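Local coordinates for protein HTH-type transcriptional activator AmpR (Pseudomonas aeruginosa PAO1, PDB 5MMH) that activates expression of the beta-lactamase gene ampC by binding its promoter directly, with an effector-binding domain that recognises muropeptides derived from the cell wall, at residues L95-L101 and R171-T175. Numbering follows the deposited sequence.
Sequences LHSPADL and RPFAT
The Phe173 ring lies between two prolines, Pro98 of the other loop over one face and its own neighbour Pro172 over the opposite one. Pro98 CG sits 4.1 Å from the centroid of the Phe173 ring and 14° off its normal, a CH-pi contact shifted toward the CD1-CE1 rim. Pro98 CD adds a contact of 3.7 Å to Phe173 CE1. On the other side Pro172 CB stands over the middle of the ring, while the carbonyl of His96 lies at the edge, near the ring plane. With CG anti to the carbonyl carbon (chi1 -48°), Phe173 extends its ring toward the start of the 3-10 segment at Pro98, where CE1 comes within 3.6 Å of Pro98 N. The far end of the ring meets two leucines obliquely: Leu95 CB is 3.9 Å from Phe173 CZ, and Leu101 CD1 is 4.1 Å from Phe173 CE2. Leu95 also reaches past the phenylalanine, bringing CD1 to 4.1 Å from Pro172 CG.

A water donates to both Leu95 O and Pro172 O and so bridges the two backbones beside this apolar contact. Each loop has its own polar bracing. Asp100 OD1 accepts His96 N through its anti lone pair, and Ser97 N more weakly, tying residues 96 and 97 to the 3-10 segment that follows. The side chain of Arg171 is fully extended and runs alongside the chain that follows it; NE donates to Phe173 O in its carbonyl plane, whereas NH2 approaches Ala174 O from above its carbonyl plane and also forms a salt bridge with Glu176. Trp118 of helix 114-121 touches both Phe173 and Leu101. The Phe173 ring, packed between Pro98 and Pro172, joins the loop after helix 89-93 to the one leading into strand 181-187, within the periplasmic-binding-protein-like effector domain of a LysR-type regulator.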
# COMPACT_ATOMS: atom_id res chain seq x y z
N LEU A 95 8.48 -18.93 -16.68
CA LEU A 95 7.29 -19.74 -16.44
C LEU A 95 6.75 -20.28 -17.76
O LEU A 95 6.53 -19.51 -18.71
CB LEU A 95 6.21 -18.93 -15.72
CG LEU A 95 6.43 -18.53 -14.27
CD1 LEU A 95 5.63 -17.30 -13.98
CD2 LEU A 95 6.04 -19.67 -13.33
N HIS A 96 6.53 -21.59 -17.83
CA HIS A 96 5.93 -22.22 -18.99
C HIS A 96 4.58 -22.86 -18.67
O HIS A 96 3.66 -22.79 -19.49
CB HIS A 96 6.87 -23.29 -19.57
CG HIS A 96 8.31 -22.86 -19.61
ND1 HIS A 96 9.34 -23.66 -19.17
CD2 HIS A 96 8.88 -21.71 -20.03
CE1 HIS A 96 10.49 -23.03 -19.33
NE2 HIS A 96 10.24 -21.83 -19.84
N SER A 97 4.44 -23.46 -17.51
CA SER A 97 3.18 -23.99 -17.02
C SER A 97 2.97 -23.48 -15.60
O SER A 97 3.94 -23.15 -14.90
CB SER A 97 3.19 -25.53 -17.03
OG SER A 97 4.09 -26.04 -16.06
N PRO A 98 1.72 -23.41 -15.15
CA PRO A 98 1.46 -23.04 -13.74
C PRO A 98 2.19 -23.92 -12.74
O PRO A 98 2.36 -23.51 -11.58
CB PRO A 98 -0.05 -23.19 -13.61
CG PRO A 98 -0.56 -22.92 -15.00
CD PRO A 98 0.47 -23.51 -15.93
N ALA A 99 2.61 -25.12 -13.14
CA ALA A 99 3.33 -26.00 -12.22
C ALA A 99 4.70 -25.43 -11.84
O ALA A 99 5.18 -25.69 -10.73
CB ALA A 99 3.49 -27.40 -12.83
N ASP A 100 5.31 -24.65 -12.73
CA ASP A 100 6.56 -23.96 -12.43
C ASP A 100 6.45 -22.97 -11.27
O ASP A 100 7.48 -22.51 -10.76
CB ASP A 100 7.06 -23.20 -13.67
CG ASP A 100 7.47 -24.12 -14.80
OD1 ASP A 100 7.43 -23.66 -15.96
OD2 ASP A 100 7.85 -25.28 -14.54
N LEU A 101 5.24 -22.60 -10.86
CA LEU A 101 5.09 -21.53 -9.89
C LEU A 101 5.69 -21.89 -8.54
O LEU A 101 6.09 -21.00 -7.78
CB LEU A 101 3.62 -21.17 -9.71
CG LEU A 101 3.03 -20.32 -10.83
CD1 LEU A 101 1.52 -20.34 -10.69
CD2 LEU A 101 3.57 -18.91 -10.75
N ARG A 171 1.18 -10.57 -17.30
CA ARG A 171 0.24 -11.63 -16.96
C ARG A 171 0.65 -12.90 -17.68
O ARG A 171 0.42 -13.02 -18.89
CB ARG A 171 -1.18 -11.22 -17.36
CG ARG A 171 -2.24 -12.25 -16.99
CD ARG A 171 -3.62 -11.74 -17.35
NE ARG A 171 -4.64 -12.72 -17.03
CZ ARG A 171 -5.92 -12.41 -16.84
NH1 ARG A 171 -6.31 -11.15 -16.95
NH2 ARG A 171 -6.79 -13.36 -16.54
N PRO A 172 1.28 -13.87 -16.99
CA PRO A 172 1.79 -15.05 -17.70
C PRO A 172 0.75 -16.10 -18.06
O PRO A 172 1.00 -16.87 -19.00
CB PRO A 172 2.82 -15.63 -16.73
CG PRO A 172 2.47 -15.06 -15.39
CD PRO A 172 1.91 -13.70 -15.67
N PHE A 173 -0.38 -16.19 -17.35
CA PHE A 173 -1.39 -17.21 -17.63
C PHE A 173 -2.77 -16.59 -17.78
O PHE A 173 -3.04 -15.49 -17.30
CB PHE A 173 -1.45 -18.28 -16.53
CG PHE A 173 -0.10 -18.81 -16.13
CD1 PHE A 173 0.63 -19.63 -16.98
CD2 PHE A 173 0.45 -18.48 -14.90
CE1 PHE A 173 1.87 -20.12 -16.61
CE2 PHE A 173 1.69 -18.97 -14.52
CZ PHE A 173 2.41 -19.78 -15.38
N ALA A 174 -3.65 -17.35 -18.44
CA ALA A 174 -5.03 -16.92 -18.65
C ALA A 174 -5.94 -17.20 -17.46
O ALA A 174 -6.94 -16.50 -17.27
CB ALA A 174 -5.60 -17.59 -19.90
N THR A 175 -5.61 -18.20 -16.65
CA THR A 175 -6.50 -18.62 -15.58
C THR A 175 -6.79 -17.48 -14.60
O THR A 175 -5.88 -16.79 -14.14
CB THR A 175 -5.88 -19.81 -14.84
OG1 THR A 175 -5.70 -20.91 -15.74
CG2 THR A 175 -6.78 -20.28 -13.70
O HOH W 1 3.63 -18.27 -19.52